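Local atomic coordinates of uncharacterized protein (Bacteroides ovatus, PDB entry 4ID2), a protein that is of unknown function, belongs to the DUF4738 family and folds into a beta-barrel-like structure built from two beta sheets. Residues 43-48 with 119-124; 75-80 with 140-145; 138-141 with 147-150. All blocks are in the same frame, centred on the assembly; numbering follows the deposited sequence.

Contact 1. Residues 43-48 with 119-124; sequences KDYHSL and QGIVYA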
ATOM      1  N   LYS A  43     -18.231  -3.286  28.199  1.00 60.25           N
ATOM      2  CA  LYS A  43     -18.715  -4.656  28.405  1.00 59.68           C
ATOM      3  C   LYS A  43     -17.645  -5.648  27.956  1.00 59.33           C
ATOM      4  O   LYS A  43     -16.964  -5.391  26.971  1.00 56.37           O
ATOM      5  CB  LYS A  43     -20.029  -4.886  27.639  1.00 62.84           C
ATOM      6  CG  LYS A  43     -21.226  -4.133  28.221  1.00 84.27           C
ATOM      7  CD  LYS A  43     -21.766  -4.774  29.503  1.00 99.01           C
ATOM      8  CE  LYS A  43     -23.046  -4.126  29.972  1.00114.18           C
ATOM      9  NZ  LYS A  43     -23.524  -4.702  31.257  1.00125.66           N
ATOM     10  N   ASP A  44     -17.494  -6.770  28.682  1.00 55.71           N
ATOM     11  CA  ASP A  44     -16.502  -7.812  28.387  1.00 53.45           C
ATOM     12  C   ASP A  44     -16.955  -8.740  27.256  1.00 55.18           C
ATOM     13  O   ASP A  44     -18.061  -9.286  27.322  1.00 55.78           O
ATOM     14  CB  ASP A  44     -16.250  -8.666  29.644  1.00 57.13           C
ATOM     15  CG  ASP A  44     -15.648  -7.916  30.816  1.00 72.52           C
ATOM     16  OD1 ASP A  44     -14.708  -7.123  30.595  1.00 72.77           O
ATOM     17  OD2 ASP A  44     -16.084  -8.161  31.963  1.00 81.63           O
ATOM     18  N   TYR A  45     -16.092  -8.945  26.241  1.00 48.59           N
ATOM     19  CA  TYR A  45     -16.354  -9.837  25.102  1.00 46.27           C
ATOM     20  C   TYR A  45     -15.357 -10.974  25.067  1.00 50.26           C
ATOM     21  O   TYR A  45     -14.213 -10.775  25.455  1.00 49.68           O
ATOM     22  CB  TYR A  45     -16.248  -9.082  23.764  1.00 45.26           C
ATOM     23  CG  TYR A  45     -17.384  -8.126  23.502  1.00 47.56           C
ATOM     24  CD1 TYR A  45     -17.494  -6.938  24.210  1.00 50.91           C
ATOM     25  CD2 TYR A  45     -18.319  -8.378  22.505  1.00 47.95           C
ATOM     26  CE1 TYR A  45     -18.547  -6.059  23.990  1.00 52.41           C
ATOM     27  CE2 TYR A  45     -19.362  -7.491  22.257  1.00 50.21           C
ATOM     28  CZ  TYR A  45     -19.442  -6.307  22.967  1.00 59.77           C
ATOM     29  OH  TYR A  45     -20.482  -5.433  22.754  1.00 62.72           O
ATOM     30  N   HIS A  46     -15.770 -12.137  24.553  1.00 47.64           N
ATOM     31  CA  HIS A  46     -14.915 -13.309  24.323  1.00 47.58           C
ATOM     32  C   HIS A  46     -15.012 -13.622  22.845  1.00 47.06           C
ATOM     33  O   HIS A  46     -16.124 -13.721  22.336  1.00 46.03           O
ATOM     34  CB  HIS A  46     -15.354 -14.517  25.173  1.00 51.27           C
ATOM     35  CG  HIS A  46     -14.909 -14.473  26.600  1.00 57.34           C
ATOM     36  ND1 HIS A  46     -15.074 -13.339  27.376  1.00 60.82           N
ATOM     37  CD2 HIS A  46     -14.397 -15.458  27.372  1.00 61.23           C
ATOM     38  CE1 HIS A  46     -14.610 -13.652  28.577  1.00 62.24           C
ATOM     39  NE2 HIS A  46     -14.177 -14.912  28.617  1.00 62.75           N
ATOM     40  N   SER A  47     -13.881 -13.720  22.137  1.00 41.08           N
ATOM     41  CA  SER A  47     -13.880 -13.974  20.700  1.00 38.97           C
ATOM     42  C   SER A  47     -13.086 -15.217  20.391  1.00 43.60           C
ATOM     43  O   SER A  47     -11.882 -15.226  20.618  1.00 44.18           O
ATOM     44  CB  SER A  47     -13.290 -12.778  19.963  1.00 39.74           C
ATOM     45  OG  SER A  47     -13.215 -13.005  18.567  1.00 43.55           O
ATOM     46  N   LEU A  48     -13.738 -16.263  19.878  1.00 40.23           N
ATOM     47  CA  LEU A  48     -13.062 -17.502  19.499  1.00 40.30           C
ATOM     48  C   LEU A  48     -13.038 -17.578  17.983  1.00 43.08           C
ATOM     49  O   LEU A  48     -14.095 -17.433  17.360  1.00 42.69           O
ATOM     50  CB  LEU A  48     -13.782 -18.720  20.106  1.00 41.86           C
ATOM     51  CG  LEU A  48     -13.201 -20.102  19.750  1.00 47.54           C
ATOM     52  CD1 LEU A  48     -11.827 -20.312  20.377  1.00 47.74           C
ATOM     53  CD2 LEU A  48     -14.148 -21.219  20.177  1.00 51.31           C
ATOM     54  N   GLN A 119     -17.560   2.687  15.574  1.00 62.40           N
ATOM     55  CA  GLN A 119     -18.418   1.908  14.680  1.00 62.09           C
ATOM     56  C   GLN A 119     -18.686   0.534  15.287  1.00 63.83           C
ATOM     57  O   GLN A 119     -19.842   0.161  15.482  1.00 65.12           O
ATOM     58  CB  GLN A 119     -17.792   1.755  13.272  1.00 62.61           C
ATOM     59  CG  GLN A 119     -18.075   2.935  12.337  1.00 86.95           C
ATOM     60  CD  GLN A 119     -17.414   4.227  12.763  1.00114.49           C
ATOM     61  OE1 GLN A 119     -16.339   4.236  13.378  1.00110.27           O
ATOM     62  NE2 GLN A 119     -18.020   5.357  12.414  1.00111.73           N
ATOM     63  N   GLY A 120     -17.618  -0.175  15.619  1.00 56.00           N
ATOM     64  CA  GLY A 120     -17.727  -1.496  16.218  1.00 53.46           C
ATOM     65  C   GLY A 120     -16.399  -2.179  16.475  1.00 53.64           C
ATOM     66  O   GLY A 120     -15.346  -1.537  16.507  1.00 53.71           O
ATOM     67  N   ILE A 121     -16.459  -3.498  16.648  1.00 46.40           N
ATOM     68  CA  ILE A 121     -15.311  -4.361  16.892  1.00 43.88           C
ATOM     69  C   ILE A 121     -14.711  -4.678  15.534  1.00 46.83           C
ATOM     70  O   ILE A 121     -15.397  -5.271  14.711  1.00 45.84           O
ATOM     71  CB  ILE A 121     -15.772  -5.639  17.648  1.00 46.42           C
ATOM     72  CG1 ILE A 121     -16.446  -5.269  18.990  1.00 47.88           C
ATOM     73  CG2 ILE A 121     -14.598  -6.602  17.875  1.00 45.59           C
ATOM     74  CD1 ILE A 121     -17.322  -6.309  19.539  1.00 54.63           C
ATOM     75  N   VAL A 122     -13.445  -4.306  15.298  1.00 42.84           N
ATOM     76  CA  VAL A 122     -12.791  -4.509  14.007  1.00 41.25           C
ATOM     77  C   VAL A 122     -11.870  -5.721  14.047  1.00 43.32           C
ATOM     78  O   VAL A 122     -11.053  -5.853  14.959  1.00 43.37           O
ATOM     79  CB  VAL A 122     -12.015  -3.243  13.577  1.00 45.25           C
ATOM     80  CG1 VAL A 122     -11.327  -3.451  12.225  1.00 44.24           C
ATOM     81  CG2 VAL A 122     -12.947  -2.039  13.523  1.00 46.68           C
ATOM     82  N   TYR A 123     -11.982  -6.576  13.018  1.00 38.77           N
ATOM     83  CA  TYR A 123     -11.140  -7.751  12.821  1.00 37.25           C
ATOM     84  C   TYR A 123     -10.315  -7.564  11.579  1.00 43.04           C
ATOM     85  O   TYR A 123     -10.841  -7.095  10.576  1.00 43.57           O
ATOM     86  CB  TYR A 123     -11.974  -9.027  12.661  1.00 37.10           C
ATOM     87  CG  TYR A 123     -12.594  -9.526  13.945  1.00 38.47           C
ATOM     88  CD1 TYR A 123     -13.733  -8.928  14.469  1.00 41.34           C
ATOM     89  CD2 TYR A 123     -12.055 -10.611  14.626  1.00 38.14           C
ATOM     90  CE1 TYR A 123     -14.283  -9.358  15.676  1.00 42.77           C
ATOM     91  CE2 TYR A 123     -12.601 -11.053  15.828  1.00 39.25           C
ATOM     92  CZ  TYR A 123     -13.733 -10.440  16.335  1.00 47.83           C
ATOM     93  OH  TYR A 123     -14.282 -10.877  17.513  1.00 51.86           O
ATOM     94  N   ALA A 124      -9.037  -7.931  11.622  1.00 40.10           N
ATOM     95  CA  ALA A 124      -8.193  -7.893  10.439  1.00 40.52           C
ATOM     96  C   ALA A 124      -8.394  -9.217   9.753  1.00 45.88           C
ATOM     97  O   ALA A 124      -8.424 -10.242  10.434  1.00 45.26           O
ATOM     98  CB  ALA A 124      -6.732  -7.683  10.821  1.00 41.04           C
TER
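Ser-47 and Tyr-123 meet through their hydroxyls: Ser-47 OG lies 2.6 Å from Tyr-123 OH, a short hydrogen bond in which either oxygen could be the donor. The serine oxygen sits at the edge of the tyrosine ring, in its plane, and Ser-47 CB follows at 3.3 Å from the same OH. With OG anti to its own backbone N (chi1 177°), Ser-47 presents the oxygen to the phenol end. Two residues along each strand, the contact turns apolar. Ile-121 CD1 comes over one face of the Tyr-45 ring, displaced toward the rim, and touches CE2 at 3.6 Å; the methyl is 4.0 Å from the ring centroid and 27° off the normal, which meets the geometry of a CH-pi contact. Tyr-45 OH is held by Arg-79 NH1, so this ring is gripped at its polar end while its face receives the methyl.

These four inward side chains are buried. On the far side of strand 43-53, Asp-44 and His-46 lie toward solvent and do not touch segment 119-124. The CA atoms of Tyr-45 and Ile-121 stand 9.9 Å apart, a spacing of facing sheets bridged by side chains. Strand 43-53 runs between strands 33-40 and 67-79, and strand 121-128 between 107-116 and 134-142.

Contact 2. Residues 75-80 with 140-145; sequences LHLTRG and ITITAD
Arg-79 NH1 is gripped twice: it donates to Ala-144 O across the contact and is also hydrogen-bonded to Tyr-45 OH. The bond to the carbonyl measures 2.9 Å from NH1 to Ala-144 O, with an N-H...O angle of 156°. Ala-144 O lies at the guanidinium edge, near its plane, whereas the donor is tilted 22° from the carbonyl plane. The arginine chain leaves the strand extended and then bends at chi3 (54°), which turns the guanidinium to the carbonyl. NH2 of the same group forms a salt bridge with Glu-82, so three partners fix its rotation, and the nearby carboxylate probably offsets its charge.

Back along strand 67-79, toward Leu-77 and Leu-75, the contact is apolar. Ile-142 extends two branches to two leucines, each meeting tip to tip: its CD1 lies 3.8 Å from Leu-75 CD2, and its CG2 lies 3.9 Å from Leu-77 CD2. All three residues are buried. The CA atoms of Leu-77 and Ile-142 are 9.3 Å apart, too far for backbone pairing; strands 67-79 and 134-142 belong to different sheets, whose inward side chains meet end to end across the interior of the beta-barrel-like fold. Tyr-123 also packs on Leu-75, Leu-77 and Ile-142.

Past Ile-142 the strand gives way to a turn, the part of the segment that supplies the carbonyl of Ala-144. There Thr-143 OG1 donates to Asp-145 OD1 at 2.6 Å, meeting that oxygen nearly along its C-O axis, and Thr-143 OG1 is also hydrogen-bonded to Lys-147 N.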
ATOM      1  N   LEU A  75     -15.983 -17.695  13.399  1.00 41.65           N
ATOM      2  CA  LEU A  75     -15.787 -16.602  14.344  1.00 40.81           C
ATOM      3  C   LEU A  75     -16.969 -16.624  15.305  1.00 43.41           C
ATOM      4  O   LEU A  75     -18.093 -16.401  14.875  1.00 42.49           O
ATOM      5  CB  LEU A  75     -15.655 -15.250  13.602  1.00 40.65           C
ATOM      6  CG  LEU A  75     -15.843 -13.937  14.404  1.00 45.95           C
ATOM      7  CD1 LEU A  75     -15.005 -13.883  15.655  1.00 46.05           C
ATOM      8  CD2 LEU A  75     -15.465 -12.727  13.557  1.00 47.96           C
ATOM      9  N   HIS A  76     -16.730 -16.973  16.586  1.00 40.71           N
ATOM     10  CA  HIS A  76     -17.764 -17.004  17.624  1.00 41.23           C
ATOM     11  C   HIS A  76     -17.497 -15.879  18.632  1.00 42.29           C
ATOM     12  O   HIS A  76     -16.592 -15.984  19.461  1.00 41.72           O
ATOM     13  CB  HIS A  76     -17.830 -18.369  18.329  1.00 43.65           C
ATOM     14  CG  HIS A  76     -19.089 -18.583  19.123  1.00 49.75           C
ATOM     15  ND1 HIS A  76     -19.358 -19.795  19.723  1.00 53.73           N
ATOM     16  CD2 HIS A  76     -20.127 -17.744  19.366  1.00 52.80           C
ATOM     17  CE1 HIS A  76     -20.534 -19.659  20.318  1.00 54.80           C
ATOM     18  NE2 HIS A  76     -21.039 -18.445  20.122  1.00 54.66           N
ATOM     19  N   LEU A  77     -18.272 -14.795  18.533  1.00 37.46           N
ATOM     20  CA  LEU A  77     -18.159 -13.632  19.413  1.00 36.85           C
ATOM     21  C   LEU A  77     -19.269 -13.665  20.455  1.00 40.98           C
ATOM     22  O   LEU A  77     -20.433 -13.742  20.080  1.00 39.77           O
ATOM     23  CB  LEU A  77     -18.256 -12.343  18.574  1.00 36.22           C
ATOM     24  CG  LEU A  77     -18.138 -11.020  19.332  1.00 41.22           C
ATOM     25  CD1 LEU A  77     -16.805 -10.925  20.057  1.00 40.41           C
ATOM     26  CD2 LEU A  77     -18.331  -9.843  18.392  1.00 42.45           C
ATOM     27  N   THR A  78     -18.922 -13.585  21.754  1.00 39.24           N
ATOM     28  CA  THR A  78     -19.919 -13.607  22.829  1.00 41.31           C
ATOM     29  C   THR A  78     -19.706 -12.454  23.796  1.00 46.02           C
ATOM     30  O   THR A  78     -18.603 -11.937  23.901  1.00 45.04           O
ATOM     31  CB  THR A  78     -19.888 -14.945  23.584  1.00 49.78           C
ATOM     32  OG1 THR A  78     -18.634 -15.090  24.232  1.00 53.17           O
ATOM     33  CG2 THR A  78     -20.114 -16.135  22.679  1.00 47.00           C
ATOM     34  N   ARG A  79     -20.778 -12.048  24.487  1.00 43.90           N
ATOM     35  CA  ARG A  79     -20.762 -11.006  25.513  1.00 44.94           C
ATOM     36  C   ARG A  79     -21.554 -11.578  26.675  1.00 52.93           C
ATOM     37  O   ARG A  79     -22.786 -11.533  26.658  1.00 54.78           O
ATOM     38  CB  ARG A  79     -21.350  -9.689  24.970  1.00 44.58           C
ATOM     39  CG  ARG A  79     -21.359  -8.551  25.990  1.00 52.45           C
ATOM     40  CD  ARG A  79     -22.070  -7.296  25.513  1.00 57.54           C
ATOM     41  NE  ARG A  79     -23.443  -7.563  25.063  1.00 64.16           N
ATOM     42  CZ  ARG A  79     -23.896  -7.507  23.807  1.00 74.40           C
ATOM     43  NH1 ARG A  79     -23.085  -7.167  22.809  1.00 57.33           N
ATOM     44  NH2 ARG A  79     -25.164  -7.781  23.543  1.00 64.03           N
ATOM     45  N   GLY A  80     -20.855 -12.213  27.612  1.00 50.24           N
ATOM     46  CA  GLY A  80     -21.487 -12.905  28.725  1.00 52.69           C
ATOM     47  C   GLY A  80     -22.161 -14.165  28.213  1.00 57.16           C
ATOM     48  O   GLY A  80     -21.566 -14.905  27.427  1.00 55.86           O
ATOM     49  N   ILE A 140     -13.323  -6.854   8.900  1.00 47.27           N
ATOM     50  CA  ILE A 140     -14.692  -7.198   9.312  1.00 46.22           C
ATOM     51  C   ILE A 140     -15.012  -6.325  10.506  1.00 48.70           C
ATOM     52  O   ILE A 140     -14.258  -6.364  11.481  1.00 48.78           O
ATOM     53  CB  ILE A 140     -14.837  -8.703   9.687  1.00 48.38           C
ATOM     54  CG1 ILE A 140     -14.330  -9.656   8.583  1.00 48.68           C
ATOM     55  CG2 ILE A 140     -16.276  -9.056  10.090  1.00 49.68           C
ATOM     56  CD1 ILE A 140     -13.788 -10.924   9.155  1.00 51.79           C
ATOM     57  N   THR A 141     -16.098  -5.550  10.457  1.00 44.10           N
ATOM     58  CA  THR A 141     -16.505  -4.708  11.587  1.00 44.07           C
ATOM     59  C   THR A 141     -17.814  -5.263  12.124  1.00 47.38           C
ATOM     60  O   THR A 141     -18.749  -5.439  11.347  1.00 47.89           O
ATOM     61  CB  THR A 141     -16.607  -3.240  11.166  1.00 49.87           C
ATOM     62  OG1 THR A 141     -15.357  -2.849  10.596  1.00 45.64           O
ATOM     63  CG2 THR A 141     -16.953  -2.315  12.335  1.00 48.07           C
ATOM     64  N   ILE A 142     -17.878  -5.569  13.434  1.00 42.46           N
ATOM     65  CA  ILE A 142     -19.085  -6.113  14.063  1.00 42.56           C
ATOM     66  C   ILE A 142     -19.556  -5.132  15.127  1.00 46.98           C
ATOM     67  O   ILE A 142     -18.768  -4.760  15.999  1.00 45.20           O
ATOM     68  CB  ILE A 142     -18.834  -7.524  14.652  1.00 44.56           C
ATOM     69  CG1 ILE A 142     -18.417  -8.509  13.548  1.00 44.08           C
ATOM     70  CG2 ILE A 142     -20.100  -8.037  15.372  1.00 46.52           C
ATOM     71  CD1 ILE A 142     -17.648  -9.707  14.036  1.00 50.48           C
ATOM     72  N   THR A 143     -20.840  -4.719  15.073  1.00 44.93           N
ATOM     73  CA  THR A 143     -21.381  -3.781  16.063  1.00 46.32           C
ATOM     74  C   THR A 143     -21.758  -4.544  17.323  1.00 50.22           C
ATOM     75  O   THR A 143     -21.775  -5.772  17.313  1.00 47.46           O
ATOM     76  CB  THR A 143     -22.591  -3.018  15.508  1.00 52.99           C
ATOM     77  OG1 THR A 143     -23.659  -3.938  15.279  1.00 50.55           O
ATOM     78  CG2 THR A 143     -22.268  -2.245  14.232  1.00 50.86           C
ATOM     79  N   ALA A 144     -22.091  -3.823  18.399  1.00 50.24           N
ATOM     80  CA  ALA A 144     -22.487  -4.447  19.660  1.00 51.91           C
ATOM     81  C   ALA A 144     -23.776  -5.281  19.511  1.00 60.00           C
ATOM     82  O   ALA A 144     -23.910  -6.302  20.192  1.00 60.14           O
ATOM     83  CB  ALA A 144     -22.671  -3.390  20.737  1.00 54.67           C
ATOM     84  N   ASP A 145     -24.689  -4.885  18.587  1.00 58.61           N
ATOM     85  CA  ASP A 145     -25.923  -5.638  18.333  1.00 60.44           C
ATOM     86  C   ASP A 145     -25.752  -6.669  17.171  1.00 63.02           C
ATOM     87  O   ASP A 145     -26.747  -7.130  16.626  1.00 64.52           O
ATOM     88  CB  ASP A 145     -27.120  -4.691  18.073  1.00 64.98           C
ATOM     89  CG  ASP A 145     -27.071  -3.898  16.784  1.00 79.97           C
ATOM     90  OD1 ASP A 145     -25.961  -3.492  16.380  1.00 80.43           O
ATOM     91  OD2 ASP A 145     -28.154  -3.623  16.215  1.00 88.66           O
TER

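Contact 3. Residues 138-141 with 147-150; sequences LSIT and KMSI
Ile-140 meets two side chains of the neighbouring strand, and its atoms divide the work. CB stands 4.2 Å from Ile-150 CD1. At CB the chain branches: CG1 takes the Ile-150 side, 3.7 Å from that same CD1, while CG2 turns to Met-148, a selenomethionine here, and lies 3.6 Å from its CG and 3.9 Å from its SE. CG2 is anti to the backbone N and CG1 anti to the carbonyl carbon (chi1 -53°), which sends the two branches to different neighbours. The side chain as a whole also packs on Ala-125 and Phe-89. Ile-140 and Ile-150 run alongside each other with their ends in the same direction, whereas the selenomethionine crosses Ile-140 at a slant.

Backbone bonds set this register. Thr-141 N donates to Ser-149 O at 2.9 Å with an angle of 171°, and Ser-149 N returns a bond to Thr-141 O. Thr-141 and Ser-149 therefore form an antiparallel hydrogen-bonded pair, and Ile-140 and Ile-150 the adjoining non-hydrogen-bonded pair, within the beta hairpin of strands 134-142 and 148-158. The short strand axes run at 165° to one another. CA-H...O contacts supplement the ladder, among them Met-148 CA to Thr-141 O at 3.4 Å.

The face bearing Thr-141 and Ser-149 is polar. Ser-149 OG approaches Thr-141 CB at 3.6 Å, but the hydroxyls of both residues bond to Gln-151: Thr-141 OG1 to its NE2 and Ser-149 OG to its OE1. Ser-139 OG uses NE2 as well, so one amide ties together three hydroxyls, and Ser-139 packs on Asp-159 of a second subunit.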
ATOM      1  N   LEU A 138      -7.921  -7.215   4.401  1.00 48.76           N
ATOM      2  CA  LEU A 138      -9.363  -6.933   4.408  1.00 48.46           C
ATOM      3  C   LEU A 138      -9.790  -6.690   5.857  1.00 51.50           C
ATOM      4  O   LEU A 138      -8.983  -6.925   6.762  1.00 49.63           O
ATOM      5  CB  LEU A 138     -10.144  -8.122   3.802  1.00 48.41           C
ATOM      6  CG  LEU A 138      -9.713  -8.588   2.403  1.00 53.67           C
ATOM      7  CD1 LEU A 138      -9.902 -10.092   2.227  1.00 53.75           C
ATOM      8  CD2 LEU A 138     -10.439  -7.824   1.323  1.00 55.86           C
ATOM      9  N   SER A 139     -11.033  -6.254   6.103  1.00 49.40           N
ATOM     10  CA  SER A 139     -11.483  -6.055   7.488  1.00 48.80           C
ATOM     11  C   SER A 139     -12.967  -6.382   7.680  1.00 52.12           C
ATOM     12  O   SER A 139     -13.749  -6.278   6.738  1.00 52.65           O
ATOM     13  CB  SER A 139     -11.206  -4.632   7.950  1.00 52.42           C
ATOM     14  OG  SER A 139     -11.813  -3.700   7.080  1.00 60.76           O
ATOM     15  N   ILE A 140     -13.323  -6.854   8.900  1.00 47.27           N
ATOM     16  CA  ILE A 140     -14.692  -7.198   9.312  1.00 46.22           C
ATOM     17  C   ILE A 140     -15.012  -6.325  10.506  1.00 48.70           C
ATOM     18  O   ILE A 140     -14.258  -6.364  11.481  1.00 48.78           O
ATOM     19  CB  ILE A 140     -14.837  -8.703   9.687  1.00 48.38           C
ATOM     20  CG1 ILE A 140     -14.330  -9.656   8.583  1.00 48.68           C
ATOM     21  CG2 ILE A 140     -16.276  -9.056  10.090  1.00 49.68           C
ATOM     22  CD1 ILE A 140     -13.788 -10.924   9.155  1.00 51.79           C
ATOM     23  N   THR A 141     -16.098  -5.550  10.457  1.00 44.10           N
ATOM     24  CA  THR A 141     -16.505  -4.708  11.587  1.00 44.07           C
ATOM     25  C   THR A 141     -17.814  -5.263  12.124  1.00 47.38           C
ATOM     26  O   THR A 141     -18.749  -5.439  11.347  1.00 47.89           O
ATOM     27  CB  THR A 141     -16.607  -3.240  11.166  1.00 49.87           C
ATOM     28  OG1 THR A 141     -15.357  -2.849  10.596  1.00 45.64           O
ATOM     29  CG2 THR A 141     -16.953  -2.315  12.335  1.00 48.07           C
ATOM     30  N   LYS A 147     -24.508  -6.401  14.021  1.00 54.90           N
ATOM     31  CA  LYS A 147     -24.546  -6.010  12.603  1.00 55.07           C
ATOM     32  C   LYS A 147     -23.124  -6.046  12.073  1.00 58.15           C
ATOM     33  O   LYS A 147     -22.245  -5.398  12.635  1.00 58.75           O
ATOM     34  CB  LYS A 147     -25.200  -4.636  12.377  1.00 60.07           C
ATOM     35  CG  LYS A 147     -26.700  -4.631  12.659  1.00 82.04           C
ATOM     36  CD  LYS A 147     -27.304  -3.238  12.560  1.00 93.98           C
ATOM     37  CE  LYS A 147     -28.802  -3.259  12.729  1.00107.24           C
ATOM     38  NZ  LYS A 147     -29.376  -1.888  12.748  1.00118.98           N
HETATM   39  N   MSE A 148     -22.884  -6.854  11.039  1.00 52.95           N
HETATM   40  CA  MSE A 148     -21.557  -7.068  10.492  1.00 50.95           C
HETATM   41  C   MSE A 148     -21.384  -6.400   9.124  1.00 58.26           C
HETATM   42  O   MSE A 148     -22.298  -6.438   8.306  1.00 59.77           O
HETATM   43  CB  MSE A 148     -21.326  -8.574  10.387  1.00 51.77           C
HETATM   44  CG  MSE A 148     -19.898  -8.949  10.072  1.00 56.87           C
HETATM   45 SE   MSE A 148     -19.726 -10.072   8.537  0.75 64.63          SE
HETATM   46  CE  MSE A 148     -20.597  -8.980   7.177  1.00 63.89           C
ATOM     47  N   SER A 149     -20.201  -5.806   8.872  1.00 55.19           N
ATOM     48  CA  SER A 149     -19.865  -5.182   7.585  1.00 55.60           C
ATOM     49  C   SER A 149     -18.444  -5.570   7.166  1.00 57.34           C
ATOM     50  O   SER A 149     -17.602  -5.817   8.022  1.00 54.98           O
ATOM     51  CB  SER A 149     -20.012  -3.666   7.650  1.00 60.44           C
ATOM     52  OG  SER A 149     -19.214  -3.084   8.664  1.00 68.91           O
ATOM     53  N   ILE A 150     -18.205  -5.656   5.846  1.00 55.03           N
ATOM     54  CA  ILE A 150     -16.928  -6.036   5.239  1.00 54.38           C
ATOM     55  C   ILE A 150     -16.347  -4.859   4.485  1.00 58.46           C
ATOM     56  O   ILE A 150     -17.079  -4.179   3.780  1.00 59.21           O
ATOM     57  CB  ILE A 150     -17.134  -7.234   4.261  1.00 58.59           C
ATOM     58  CG1 ILE A 150     -17.772  -8.452   4.950  1.00 59.07           C
ATOM     59  CG2 ILE A 150     -15.837  -7.624   3.568  1.00 59.01           C
ATOM     60  CD1 ILE A 150     -17.058  -8.969   6.141  1.00 61.90           C
TER

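In the fold
Contacts 1 and 2 are buried and join the two sheets without strand-to-strand backbone pairing; contact 1 uses side chains alone, while contact 2 adds an arginine bond to a backbone carbonyl. Contact 3 is partly buried and lies within one sheet, where backbone bonds do the joining. The centres of contacts 1 and 2 are about 5 Å apart, and strands 43-53 and 67-79 are neighbours in one sheet, as are 121-128 and 134-142 in the other. Strand 134-142 serves both contacts 2 and 3, sharing Ile-140 and Thr-141. Chemistry follows place: contacts 1 and 2 each set one polar link beside apolar packing, whereas contact 3 separates an apolar face from a hydroxyl-rich one.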